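Local coordinates for protein putative oxidoreductase molybdopterin-binding subunit (Sulfolobus tokodaii, PDB 4ZOH) that probably acts as the molybdopterin-binding subunit of an oxidoreductase of the xanthine dehydrogenase and aldehyde oxidase family, carrying a pterin cytosine dinucleotide cofactor, at residues Asp110-Leu115 with Asp257-Phe262; Leu115-Lys120 with Ser126-Tyr131; Glu133-Gly138 with Asn297-Val302; Gly339-Glu344 with Thr695-Lys700. All blocks are in the same frame, centred on the assembly; numbering follows the deposited sequence.

Interaction 1: residues Asp110-Leu115 with Asp257-Phe262; sequences DPEKAL and DKKLKF
Lys-259 NZ bonds to Glu-112 OE2 at 2.7 Å, and Lys-261 NZ to Glu-112 OE1 at the same distance. Both are hydrogen-bonded salt bridges, and the three residues form a small network. Neither ammonium lies in the plane of the carboxylate: Lys-261 NZ stands 44° out of it and Lys-259 NZ 38°. Lys-261 meets the glutamate from the opposite direction, while Lys-259 crosses it at about a right angle. The Lys-259 chain bends at chi3 (-106°) on its way to the carboxylate. The lysines are two apart on a strand, which puts both on the same side of the sheet. With an alanine in place of Glu-112, both ammonium groups would probably lose their shared counter-charge. The backbone of Glu-112 is fixed as well. Asp-110 is the N-cap of helix 111-114, and its OD1 accepts from Glu-112 N at 2.8 Å. This is a surface contact, where the short helix lies against one side of a mixed sheet. Strand 254-266 carries the lysines between strands 272-282 and 149-161, and Pro-111 and Glu-112 also touch Ile-280 of strand 272-282.

Interaction 2: residues Leu115-Lys120 with Ser126-Tyr131; sequences LEDKVK and SSNIYY
Asp-117 receives two hydrogen bonds from the segment 126-131, one on each carboxylate oxygen. Ser-127 OG donates to the syn lone pair of Asp-117 OD2 at 2.7 Å. Asn-128 N donates to Asp-117 OD1 at 2.8 Å, also on the syn side, with the donor 22° out of the carboxylate plane. The side chains of Asp-117 and Asn-128 run past each other in opposite directions, their flat groups 63° apart. Asn-128 ND2 donates to Val-119 O at 2.7 Å, with that oxygen nearly in the plane of the amide. Lys-120 adds a weak bond from NZ to Ser-126 O at 2.8 Å. One apolar touch, Leu-115 CB to Ile-129 CG1 at 3.9 Å, lies toward the start of strand 129-138. The whole is a short connection that turns the chain from helix 111-114 into the edge strand of a five-stranded sheet. Ser-127 forms an ST turn there: with OG anti to its backbone nitrogen (chi1 -172°), the oxygen accepts from Ile-129 N at 3.0 Å while it donates to Asp-117. Asp-117 itself, just after the helix, takes a positive phi. Further out, Asn-128 is buried and held on both ends of its amide. ND2 also bonds to Ala-114 O, and OD1 accepts from Val-121 N.

Interaction 3: residues Glu133-Gly138 with Asn297-Val302; sequences ERWKGG and NVKSTV
Val-302 CG1 sits over one face of the Trp-135 indole, where helix 288-304 packs on edge strand 129-138 of a mixed five-stranded sheet in the molybdopterin cofactor-binding domain. This is a CH-pi contact. The methyl lies 3.9 Å from the centroid of the five-membered ring, 29° off its normal. It also touches the root of the side chain, with Val-302 CG1 3.6 Å from Trp-135 CB. In the valine, chi1 of -166° turns CG1 away from the backbone N and onto the ring. The other apolar touch comes one helical turn earlier. There the Lys-299 side chain crosses the indole at about a right angle and touches it through CB and CG, while the rest of its chain runs on extended. No hydrogen bond joins the two segments. The polar end of the tryptophan is served within its own strand, where NE1 bonds to Tyr-131 OH. At the far end of the indole, Trp-135 CZ2 lies 4.0 Å from Lys-299 CG.

Interaction 4: residues Gly339-Glu344 with Thr695-Lys700; sequences GIYFIE and TKMPVK
Residues 339-344, within helix 336-353, face the irregular segment 695-700, where the peptide bond before Pro-698 is cis. The contact between them is a Met-aromatic one, made by Tyr-341 and Met-697, both buried. It joins helix 336-353 to the C-terminal tail that follows helix 673-688. The two side chains reach for each other from opposite directions. In Tyr-341, chi1 of 162° swings the ring out from the helix. The Met-697 chain bends at its last torsion (chi3 -70°), laying the methyl over one face of the ring. Met-697 CE stands 3.3 Å above the plane of the Tyr-341 ring, offset toward the rim. Its direction to the ring centroid is 26° off the normal, a CH-pi geometry. The sulfur takes an oblique position, with Met-697 SD 4.5 Å from the centroid of Tyr-341. Replacing the tyrosine by a leucine is likely to open a gap beside the thioether and free the methyl to turn. The tyrosine hydroxyl makes a weak hydrogen bond to Ile-156 O of strand 149-161. Thr-695 is also hydrogen-bonded through its backbone to Ile-156, and Met-697 also packs on Thr-679 and Ile-683. The closest touch between the two segments is Tyr-341 CE1 to Met-697 CE, at 3.4 Å.

Overall arrangement
From the N terminus, helix 111-114 opens interaction 1, which closes only at strand 254-266. Interaction 2 shares Leu-115 with it and closes a short loop wholly within that span. It delivers the chain into strand 129-138. That strand next opens interaction 3, which closes at helix 288-304 and so crosses interaction 1 along the chain. Interactions 1, 2 and 3 all reach the same five-stranded sheet, and Lys-258 touches Val-298 and Thr-301 of interaction 3. Interaction 4 follows in series, its long loop bringing the C-terminal tail back to helix 336-353. Phe-342 of that helix packs on the backbone of strand 254-266, linking interaction 4 to interaction 1.

Interaction 1: residues Asp110-Leu115 with Asp257-Phe262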
loop_
_atom_site.group_PDB
_atom_site.type_symbol
_atom_site.label_atom_id
_atom_site.label_comp_id
_atom_site.label_asym_id
_atom_site.label_seq_id
_atom_site.Cartn_x
_atom_site.Cartn_y
_atom_site.Cartn_z
ATOM N N ASP A 110 -25.056 -19.338 33.171
ATOM C CA ASP A 110 -26.301 -18.641 33.429
ATOM C C ASP A 110 -26.075 -17.489 34.381
ATOM O O ASP A 110 -25.606 -17.737 35.492
ATOM C CB ASP A 110 -27.255 -19.716 33.949
ATOM C CG ASP A 110 -28.591 -19.144 34.461
ATOM O OD1 ASP A 110 -28.799 -17.916 34.627
ATOM O OD2 ASP A 110 -29.439 -19.993 34.759
ATOM N N PRO A 111 -26.401 -16.219 33.982
ATOM C CA PRO A 111 -26.067 -15.063 34.819
ATOM C C PRO A 111 -26.812 -15.002 36.166
ATOM O O PRO A 111 -26.362 -14.303 37.121
ATOM C CB PRO A 111 -26.454 -13.850 33.942
ATOM C CG PRO A 111 -27.480 -14.372 32.987
ATOM C CD PRO A 111 -27.017 -15.773 32.689
ATOM N N GLU A 112 -27.954 -15.701 36.205
ATOM C CA GLU A 112 -28.742 -15.891 37.402
ATOM C C GLU A 112 -28.083 -16.782 38.426
ATOM O O GLU A 112 -28.123 -16.439 39.592
ATOM C CB GLU A 112 -30.094 -16.473 37.048
ATOM C CG GLU A 112 -31.158 -15.407 37.038
ATOM C CD GLU A 112 -32.535 -16.018 37.033
ATOM O OE1 GLU A 112 -33.265 -15.827 38.019
ATOM O OE2 GLU A 112 -32.839 -16.748 36.061
ATOM N N LYS A 113 -27.523 -17.915 37.998
ATOM C CA LYS A 113 -26.572 -18.686 38.805
ATOM C C LYS A 113 -25.378 -17.834 39.195
ATOM O O LYS A 113 -25.020 -17.790 40.358
ATOM C CB LYS A 113 -26.047 -19.892 38.045
ATOM C CG LYS A 113 -26.783 -21.193 38.235
ATOM C CD LYS A 113 -28.117 -21.191 37.514
ATOM C CE LYS A 113 -28.916 -22.488 37.716
ATOM N NZ LYS A 113 -28.578 -23.569 36.722
ATOM N N ALA A 114 -24.808 -17.091 38.235
ATOM C CA ALA A 114 -23.493 -16.476 38.405
ATOM C C ALA A 114 -23.526 -15.432 39.490
ATOM O O ALA A 114 -22.516 -15.226 40.236
ATOM C CB ALA A 114 -22.996 -15.835 37.089
ATOM N N LEU A 115 -24.633 -14.711 39.547
ATOM C CA LEU A 115 -24.773 -13.635 40.531
ATOM C C LEU A 115 -24.812 -14.154 42.013
ATOM O O LEU A 115 -24.668 -13.356 42.916
ATOM C CB LEU A 115 -25.963 -12.697 40.240
ATOM C CG LEU A 115 -27.437 -13.110 40.327
ATOM C CD1 LEU A 115 -28.020 -12.952 41.747
ATOM C CD2 LEU A 115 -28.268 -12.253 39.382
ATOM N N ASP A 257 -29.017 -10.299 25.144
ATOM C CA ASP A 257 -28.868 -11.273 26.213
ATOM C C ASP A 257 -29.243 -10.614 27.576
ATOM O O ASP A 257 -28.366 -10.441 28.444
ATOM C CB ASP A 257 -27.416 -11.869 26.233
ATOM C CG ASP A 257 -27.378 -13.215 26.881
ATOM O OD1 ASP A 257 -28.469 -13.599 27.325
ATOM O OD2 ASP A 257 -26.335 -13.952 26.949
ATOM N N LYS A 258 -30.503 -10.177 27.696
ATOM C CA LYS A 258 -31.097 -9.605 28.919
ATOM C C LYS A 258 -32.466 -10.211 29.247
ATOM O O LYS A 258 -33.245 -10.500 28.349
ATOM C CB LYS A 258 -31.183 -8.086 28.848
ATOM C CG LYS A 258 -29.876 -7.448 28.481
ATOM C CD LYS A 258 -30.008 -5.975 28.322
ATOM C CE LYS A 258 -28.606 -5.398 28.184
ATOM N NZ LYS A 258 -28.006 -5.959 26.908
ATOM N N LYS A 259 -32.737 -10.394 30.536
ATOM C CA LYS A 259 -33.947 -11.038 31.086
ATOM C C LYS A 259 -34.682 -10.050 31.988
ATOM O O LYS A 259 -34.048 -9.432 32.890
ATOM C CB LYS A 259 -33.516 -12.240 31.944
ATOM C CG LYS A 259 -34.602 -13.288 32.190
ATOM C CD LYS A 259 -34.198 -14.338 33.220
ATOM C CE LYS A 259 -33.893 -15.619 32.527
ATOM N NZ LYS A 259 -33.917 -16.669 33.563
ATOM N N LEU A 260 -35.993 -9.880 31.784
ATOM C CA LEU A 260 -36.801 -9.076 32.735
ATOM C C LEU A 260 -37.834 -9.931 33.462
ATOM O O LEU A 260 -38.699 -10.554 32.803
ATOM C CB LEU A 260 -37.482 -7.884 32.063
ATOM C CG LEU A 260 -38.198 -6.966 33.023
ATOM C CD1 LEU A 260 -37.199 -6.168 33.851
ATOM C CD2 LEU A 260 -39.066 -6.008 32.210
ATOM N N LYS A 261 -37.690 -10.020 34.805
ATOM C CA LYS A 261 -38.728 -10.571 35.728
ATOM C C LYS A 261 -39.552 -9.345 36.030
ATOM O O LYS A 261 -39.024 -8.361 36.603
ATOM C CB LYS A 261 -38.134 -11.100 37.039
ATOM C CG LYS A 261 -36.846 -11.940 36.927
ATOM C CD LYS A 261 -37.101 -13.440 36.745
ATOM C CE LYS A 261 -35.869 -14.314 36.973
ATOM N NZ LYS A 261 -35.508 -14.379 38.423
ATOM N N PHE A 262 -40.819 -9.334 35.590
ATOM C CA PHE A 262 -41.612 -8.073 35.696
ATOM C C PHE A 262 -42.917 -8.315 36.445
ATOM O O PHE A 262 -43.411 -9.428 36.502
ATOM C CB PHE A 262 -41.866 -7.398 34.311
ATOM C CG PHE A 262 -42.983 -8.042 33.505
ATOM C CD1 PHE A 262 -44.338 -7.702 33.736
ATOM C CD2 PHE A 262 -42.698 -9.013 32.561
ATOM C CE1 PHE A 262 -45.365 -8.342 33.047
ATOM C CE2 PHE A 262 -43.711 -9.628 31.842
ATOM C CZ PHE A 262 -45.048 -9.280 32.076
#

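Interaction 2: residues Leu115-Lys120 with Ser126-Tyr131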
loop_
_atom_site.group_PDB
_atom_site.type_symbol
_atom_site.label_atom_id
_atom_site.label_comp_id
_atom_site.label_asym_id
_atom_site.label_seq_id
_atom_site.Cartn_x
_atom_site.Cartn_y
_atom_site.Cartn_z
ATOM N N LEU A 115 -24.633 -14.711 39.547
ATOM C CA LEU A 115 -24.773 -13.635 40.531
ATOM C C LEU A 115 -24.812 -14.154 42.013
ATOM O O LEU A 115 -24.668 -13.356 42.916
ATOM C CB LEU A 115 -25.963 -12.697 40.240
ATOM C CG LEU A 115 -27.437 -13.110 40.327
ATOM C CD1 LEU A 115 -28.020 -12.952 41.747
ATOM C CD2 LEU A 115 -28.268 -12.253 39.382
ATOM N N GLU A 116 -24.969 -15.457 42.225
ATOM C CA GLU A 116 -24.841 -16.015 43.573
ATOM C C GLU A 116 -23.363 -16.132 44.010
ATOM O O GLU A 116 -23.081 -16.571 45.112
ATOM C CB GLU A 116 -25.465 -17.404 43.641
ATOM C CG GLU A 116 -26.996 -17.507 43.556
ATOM C CD GLU A 116 -27.399 -18.955 43.339
ATOM O OE1 GLU A 116 -26.516 -19.845 43.294
ATOM O OE2 GLU A 116 -28.599 -19.229 43.183
ATOM N N ASP A 117 -22.410 -15.796 43.147
ATOM C CA ASP A 117 -20.973 -15.863 43.502
ATOM C C ASP A 117 -20.498 -17.198 44.042
ATOM O O ASP A 117 -19.436 -17.275 44.592
ATOM C CB ASP A 117 -20.593 -14.687 44.395
ATOM C CG ASP A 117 -20.515 -13.411 43.592
ATOM O OD1 ASP A 117 -20.196 -13.521 42.391
ATOM O OD2 ASP A 117 -20.783 -12.302 44.070
ATOM N N LYS A 118 -21.270 -18.252 43.811
ATOM C CA LYS A 118 -20.895 -19.613 44.147
ATOM C C LYS A 118 -19.706 -20.095 43.272
ATOM O O LYS A 118 -18.807 -20.759 43.779
ATOM C CB LYS A 118 -22.164 -20.482 44.043
ATOM C CG LYS A 118 -22.103 -21.900 44.591
ATOM C CD LYS A 118 -21.787 -22.962 43.530
ATOM C CE LYS A 118 -21.608 -24.367 44.144
ATOM N NZ LYS A 118 -20.253 -24.730 44.693
ATOM N N VAL A 119 -19.658 -19.745 41.971
ATOM C CA VAL A 119 -18.496 -20.052 41.116
ATOM C C VAL A 119 -18.003 -18.760 40.447
ATOM O O VAL A 119 -18.793 -18.097 39.731
ATOM C CB VAL A 119 -18.877 -21.062 40.013
ATOM C CG1 VAL A 119 -17.720 -21.271 39.042
ATOM C CG2 VAL A 119 -19.394 -22.387 40.615
ATOM N N LYS A 120 -16.730 -18.398 40.638
ATOM C CA LYS A 120 -16.237 -17.126 40.094
ATOM C C LYS A 120 -15.872 -17.294 38.625
ATOM O O LYS A 120 -15.310 -18.326 38.218
ATOM C CB LYS A 120 -15.005 -16.616 40.823
ATOM C CG LYS A 120 -15.169 -16.432 42.302
ATOM C CD LYS A 120 -15.736 -15.079 42.640
ATOM C CE LYS A 120 -16.022 -15.040 44.130
ATOM N NZ LYS A 120 -16.914 -13.877 44.366
ATOM N N SER A 126 -13.650 -10.283 43.087
ATOM C CA SER A 126 -14.491 -10.220 44.305
ATOM C C SER A 126 -15.951 -10.734 44.114
ATOM O O SER A 126 -16.595 -11.174 45.071
ATOM C CB SER A 126 -14.543 -8.793 44.834
ATOM O OG SER A 126 -15.009 -7.905 43.831
ATOM N N SER A 127 -16.458 -10.651 42.879
ATOM C CA SER A 127 -17.874 -10.860 42.525
ATOM C C SER A 127 -18.063 -10.954 40.994
ATOM O O SER A 127 -17.533 -10.142 40.233
ATOM C CB SER A 127 -18.722 -9.689 42.965
ATOM O OG SER A 127 -20.087 -10.020 42.763
ATOM N N ASN A 128 -18.859 -11.916 40.576
ATOM C CA ASN A 128 -19.332 -12.005 39.205
ATOM C C ASN A 128 -20.214 -10.798 38.822
ATOM O O ASN A 128 -20.361 -10.449 37.634
ATOM C CB ASN A 128 -20.075 -13.298 39.042
ATOM C CG ASN A 128 -19.172 -14.458 39.040
ATOM O OD1 ASN A 128 -17.991 -14.323 38.750
ATOM N ND2 ASN A 128 -19.728 -15.651 39.262
ATOM N N ILE A 129 -20.763 -10.132 39.827
ATOM C CA ILE A 129 -21.629 -8.997 39.585
ATOM C C ILE A 129 -20.798 -7.761 39.318
ATOM O O ILE A 129 -20.210 -7.164 40.233
ATOM C CB ILE A 129 -22.530 -8.686 40.791
ATOM C CG1 ILE A 129 -23.422 -9.896 41.198
ATOM C CG2 ILE A 129 -23.245 -7.342 40.606
ATOM C CD1 ILE A 129 -24.214 -9.617 42.502
ATOM N N TYR A 130 -20.837 -7.322 38.069
ATOM C CA TYR A 130 -20.120 -6.134 37.615
ATOM C C TYR A 130 -20.838 -4.840 37.942
ATOM O O TYR A 130 -20.206 -3.778 38.098
ATOM C CB TYR A 130 -19.893 -6.304 36.102
ATOM C CG TYR A 130 -19.182 -5.158 35.424
ATOM C CD1 TYR A 130 -17.807 -5.277 35.094
ATOM C CD2 TYR A 130 -19.857 -3.960 35.138
ATOM C CE1 TYR A 130 -17.151 -4.217 34.498
ATOM C CE2 TYR A 130 -19.204 -2.881 34.577
ATOM C CZ TYR A 130 -17.859 -3.031 34.227
ATOM O OH TYR A 130 -17.199 -1.979 33.598
ATOM N N TYR A 131 -22.161 -4.870 38.019
ATOM C CA TYR A 131 -22.951 -3.623 38.214
ATOM C C TYR A 131 -24.248 -4.059 38.861
ATOM O O TYR A 131 -24.797 -5.119 38.514
ATOM C CB TYR A 131 -23.268 -2.941 36.885
ATOM C CG TYR A 131 -24.303 -1.815 36.978
ATOM C CD1 TYR A 131 -23.939 -0.528 37.357
ATOM C CD2 TYR A 131 -25.656 -2.066 36.716
ATOM C CE1 TYR A 131 -24.881 0.492 37.401
ATOM C CE2 TYR A 131 -26.617 -1.055 36.761
ATOM C CZ TYR A 131 -26.231 0.203 37.104
ATOM O OH TYR A 131 -27.167 1.178 37.149
#

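Interaction 3: residues Glu133-Gly138 with Asn297-Val302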
loop_
_atom_site.group_PDB
_atom_site.type_symbol
_atom_site.label_atom_id
_atom_site.label_comp_id
_atom_site.label_asym_id
_atom_site.label_seq_id
_atom_site.Cartn_x
_atom_site.Cartn_y
_atom_site.Cartn_z
ATOM N N GLU A 133 -27.533 -1.822 40.612
ATOM C CA GLU A 133 -28.195 -0.628 41.097
ATOM C C GLU A 133 -29.708 -0.861 40.953
ATOM O O GLU A 133 -30.165 -1.474 39.978
ATOM C CB GLU A 133 -27.823 0.648 40.301
ATOM C CG GLU A 133 -26.444 1.370 40.476
ATOM C CD GLU A 133 -25.709 1.216 41.846
ATOM O OE1 GLU A 133 -26.285 1.407 42.938
ATOM O OE2 GLU A 133 -24.498 0.918 41.825
ATOM N N ARG A 134 -30.468 -0.330 41.912
ATOM C CA ARG A 134 -31.919 -0.403 41.958
ATOM C C ARG A 134 -32.390 0.866 41.317
ATOM O O ARG A 134 -31.994 1.944 41.722
ATOM C CB ARG A 134 -32.359 -0.529 43.442
ATOM C CG ARG A 134 -33.835 -0.735 43.699
ATOM C CD ARG A 134 -34.093 -1.610 44.925
ATOM N NE ARG A 134 -35.251 -2.450 44.638
ATOM C CZ ARG A 134 -35.297 -3.775 44.737
ATOM N NH1 ARG A 134 -34.274 -4.473 45.199
ATOM N NH2 ARG A 134 -36.405 -4.414 44.398
ATOM N N TRP A 135 -33.194 0.773 40.262
ATOM C CA TRP A 135 -33.678 1.974 39.577
ATOM C C TRP A 135 -35.111 2.263 40.025
ATOM O O TRP A 135 -35.983 1.415 39.838
ATOM C CB TRP A 135 -33.653 1.771 38.044
ATOM C CG TRP A 135 -32.242 1.845 37.437
ATOM C CD1 TRP A 135 -31.176 0.991 37.700
ATOM C CD2 TRP A 135 -31.765 2.804 36.481
ATOM N NE1 TRP A 135 -30.071 1.402 36.991
ATOM C CE2 TRP A 135 -30.403 2.499 36.229
ATOM C CE3 TRP A 135 -32.355 3.895 35.809
ATOM C CZ2 TRP A 135 -29.619 3.257 35.340
ATOM C CZ3 TRP A 135 -31.597 4.646 34.940
ATOM C CH2 TRP A 135 -30.228 4.333 34.706
ATOM N N LYS A 136 -35.347 3.500 40.471
ATOM C CA LYS A 136 -36.584 3.918 41.075
ATOM C C LYS A 136 -36.976 5.229 40.483
ATOM O O LYS A 136 -36.159 6.131 40.296
ATOM C CB LYS A 136 -36.443 4.080 42.627
ATOM C CG LYS A 136 -36.305 2.776 43.417
ATOM C CD LYS A 136 -36.015 2.964 44.916
ATOM C CE LYS A 136 -35.967 1.600 45.615
ATOM N NZ LYS A 136 -35.925 1.617 47.123
ATOM N N GLY A 137 -38.264 5.361 40.231
ATOM C CA GLY A 137 -38.769 6.657 39.826
ATOM C C GLY A 137 -40.255 6.757 40.054
ATOM O O GLY A 137 -40.963 5.711 40.201
ATOM N N GLY A 138 -40.722 8.020 40.079
ATOM C CA GLY A 138 -42.133 8.327 40.319
ATOM C C GLY A 138 -42.542 7.761 41.666
ATOM O O GLY A 138 -41.792 7.877 42.613
ATOM N N ASN A 297 -24.772 0.077 28.165
ATOM C CA ASN A 297 -25.993 -0.429 27.460
ATOM C C ASN A 297 -27.082 -0.980 28.426
ATOM O O ASN A 297 -28.290 -0.801 28.177
ATOM C CB ASN A 297 -25.608 -1.513 26.436
ATOM C CG ASN A 297 -24.786 -0.949 25.293
ATOM O OD1 ASN A 297 -24.649 0.248 25.165
ATOM N ND2 ASN A 297 -24.287 -1.800 24.442
ATOM N N VAL A 298 -26.631 -1.611 29.534
ATOM C CA VAL A 298 -27.561 -2.071 30.580
ATOM C C VAL A 298 -28.430 -0.951 31.123
ATOM O O VAL A 298 -29.671 -1.103 31.301
ATOM C CB VAL A 298 -26.821 -2.875 31.703
ATOM C CG1 VAL A 298 -27.780 -3.190 32.844
ATOM C CG2 VAL A 298 -26.223 -4.161 31.121
ATOM N N LYS A 299 -27.798 0.163 31.334
ATOM C CA LYS A 299 -28.427 1.348 31.765
ATOM C C LYS A 299 -29.432 1.881 30.754
ATOM O O LYS A 299 -30.514 2.329 31.163
ATOM C CB LYS A 299 -27.385 2.391 32.085
ATOM C CG LYS A 299 -26.513 1.882 33.252
ATOM C CD LYS A 299 -25.475 2.921 33.595
ATOM C CE LYS A 299 -24.352 2.334 34.415
ATOM N NZ LYS A 299 -23.588 3.573 34.778
ATOM N N SER A 300 -29.085 1.771 29.461
ATOM C CA SER A 300 -29.999 2.200 28.386
ATOM C C SER A 300 -31.264 1.357 28.428
ATOM O O SER A 300 -32.369 1.921 28.360
ATOM C CB SER A 300 -29.296 2.048 27.036
ATOM O OG SER A 300 -28.294 3.016 26.972
ATOM N N THR A 301 -31.103 0.033 28.617
ATOM C CA THR A 301 -32.237 -0.840 28.712
ATOM C C THR A 301 -33.204 -0.419 29.857
ATOM O O THR A 301 -34.423 -0.238 29.611
ATOM C CB THR A 301 -31.790 -2.247 28.993
ATOM O OG1 THR A 301 -30.886 -2.663 27.973
ATOM C CG2 THR A 301 -32.989 -3.210 29.094
ATOM N N VAL A 302 -32.666 -0.230 31.079
ATOM C CA VAL A 302 -33.514 0.169 32.220
ATOM C C VAL A 302 -34.129 1.521 31.939
ATOM O O VAL A 302 -35.334 1.697 32.083
ATOM C CB VAL A 302 -32.805 0.223 33.621
ATOM C CG1 VAL A 302 -33.874 0.299 34.745
ATOM C CG2 VAL A 302 -31.985 -1.019 33.867
#

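Interaction 4: residues Gly339-Glu344 with Thr695-Lys700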
loop_
_atom_site.group_PDB
_atom_site.type_symbol
_atom_site.label_atom_id
_atom_site.label_comp_id
_atom_site.label_asym_id
_atom_site.label_seq_id
_atom_site.Cartn_x
_atom_site.Cartn_y
_atom_site.Cartn_z
ATOM N N GLY A 339 -34.994 -2.755 26.168
ATOM C CA GLY A 339 -35.900 -1.928 26.986
ATOM C C GLY A 339 -37.265 -1.641 26.312
ATOM O O GLY A 339 -38.287 -1.850 26.947
ATOM N N ILE A 340 -37.272 -1.081 25.082
ATOM C CA ILE A 340 -38.496 -0.963 24.253
ATOM C C ILE A 340 -39.192 -2.339 24.047
ATOM O O ILE A 340 -40.397 -2.440 24.210
ATOM C CB ILE A 340 -38.229 -0.212 22.921
ATOM C CG1 ILE A 340 -37.710 1.196 23.172
ATOM C CG2 ILE A 340 -39.450 -0.251 21.944
ATOM C CD1 ILE A 340 -38.613 2.007 24.117
ATOM N N TYR A 341 -38.443 -3.407 23.765
ATOM C CA TYR A 341 -39.027 -4.721 23.624
ATOM C C TYR A 341 -39.796 -5.113 24.911
ATOM O O TYR A 341 -40.945 -5.614 24.833
ATOM C CB TYR A 341 -37.950 -5.746 23.342
ATOM C CG TYR A 341 -38.303 -7.224 23.570
ATOM C CD1 TYR A 341 -39.001 -7.958 22.627
ATOM C CD2 TYR A 341 -37.870 -7.911 24.740
ATOM C CE1 TYR A 341 -39.306 -9.327 22.835
ATOM C CE2 TYR A 341 -38.165 -9.262 24.945
ATOM C CZ TYR A 341 -38.881 -9.984 23.997
ATOM O OH TYR A 341 -39.143 -11.400 24.192
ATOM N N PHE A 342 -39.136 -4.922 26.082
ATOM C CA PHE A 342 -39.780 -5.184 27.343
ATOM C C PHE A 342 -41.089 -4.416 27.539
ATOM O O PHE A 342 -42.105 -5.081 27.767
ATOM C CB PHE A 342 -38.792 -5.051 28.533
ATOM C CG PHE A 342 -37.696 -6.143 28.547
ATOM C CD1 PHE A 342 -38.001 -7.444 28.318
ATOM C CD2 PHE A 342 -36.375 -5.811 28.782
ATOM C CE1 PHE A 342 -37.013 -8.436 28.349
ATOM C CE2 PHE A 342 -35.389 -6.777 28.829
ATOM C CZ PHE A 342 -35.688 -8.084 28.582
ATOM N N ILE A 343 -41.100 -3.079 27.428
ATOM C CA ILE A 343 -42.320 -2.346 27.637
ATOM C C ILE A 343 -43.403 -2.694 26.568
ATOM O O ILE A 343 -44.581 -2.824 26.912
ATOM C CB ILE A 343 -42.125 -0.811 27.801
ATOM C CG1 ILE A 343 -43.424 -0.146 28.322
ATOM C CG2 ILE A 343 -41.594 -0.097 26.534
ATOM C CD1 ILE A 343 -43.928 -0.718 29.655
ATOM N N GLU A 344 -43.009 -2.888 25.299
ATOM C CA GLU A 344 -43.982 -3.171 24.217
ATOM C C GLU A 344 -44.547 -4.572 24.297
ATOM O O GLU A 344 -45.731 -4.796 23.985
ATOM C CB GLU A 344 -43.412 -2.848 22.841
ATOM C CG GLU A 344 -43.056 -1.414 22.657
ATOM C CD GLU A 344 -44.310 -0.545 22.755
ATOM O OE1 GLU A 344 -45.200 -0.746 21.883
ATOM O OE2 GLU A 344 -44.399 0.282 23.728
ATOM N N THR A 695 -42.665 -15.586 25.344
ATOM C CA THR A 695 -41.811 -15.096 26.448
ATOM C C THR A 695 -40.345 -15.091 26.034
ATOM O O THR A 695 -39.526 -14.456 26.678
ATOM C CB THR A 695 -41.935 -15.959 27.753
ATOM O OG1 THR A 695 -41.718 -17.326 27.430
ATOM C CG2 THR A 695 -43.308 -15.828 28.423
ATOM N N LYS A 696 -40.015 -15.791 24.955
ATOM C CA LYS A 696 -38.619 -15.863 24.507
ATOM C C LYS A 696 -38.472 -15.830 22.975
ATOM O O LYS A 696 -39.426 -16.137 22.275
ATOM C CB LYS A 696 -37.964 -17.112 25.086
ATOM C CG LYS A 696 -38.667 -18.402 24.746
ATOM C CD LYS A 696 -37.678 -19.578 24.656
ATOM C CE LYS A 696 -37.842 -20.602 25.760
ATOM N NZ LYS A 696 -39.103 -21.387 25.648
ATOM N N MET A 697 -37.275 -15.496 22.481
ATOM C CA MET A 697 -36.991 -15.474 21.047
ATOM C C MET A 697 -35.687 -16.260 20.749
ATOM O O MET A 697 -34.898 -16.435 21.648
ATOM C CB MET A 697 -36.787 -14.045 20.617
ATOM C CG MET A 697 -37.942 -13.142 20.848
ATOM S SD MET A 697 -37.670 -11.431 20.405
ATOM C CE MET A 697 -36.471 -10.781 21.647
ATOM N N PRO A 698 -35.398 -16.660 19.502
ATOM C CA PRO A 698 -36.306 -16.555 18.350
ATOM C C PRO A 698 -37.599 -17.438 18.595
ATOM O O PRO A 698 -37.556 -18.429 19.352
ATOM C CB PRO A 698 -35.438 -17.164 17.196
ATOM C CG PRO A 698 -34.713 -18.295 17.897
ATOM C CD PRO A 698 -34.361 -17.703 19.256
ATOM N N VAL A 699 -38.704 -17.130 17.922
ATOM C CA VAL A 699 -39.855 -18.020 17.985
ATOM C C VAL A 699 -39.492 -19.265 17.195
ATOM O O VAL A 699 -39.241 -19.215 16.000
ATOM C CB VAL A 699 -41.118 -17.322 17.433
ATOM C CG1 VAL A 699 -42.356 -17.972 17.977
ATOM C CG2 VAL A 699 -41.200 -15.907 17.938
ATOM N N LYS A 700 -39.434 -20.403 17.835
ATOM C CA LYS A 700 -39.133 -21.608 17.057
ATOM C C LYS A 700 -40.368 -22.170 16.299
ATOM O O LYS A 700 -41.502 -22.072 16.792
ATOM C CB LYS A 700 -38.594 -22.703 17.979
ATOM C CG LYS A 700 -37.194 -22.454 18.607
ATOM C CD LYS A 700 -36.896 -23.637 19.554
ATOM C CE LYS A 700 -35.465 -24.141 19.521
ATOM N NZ LYS A 700 -34.903 -23.915 20.875
#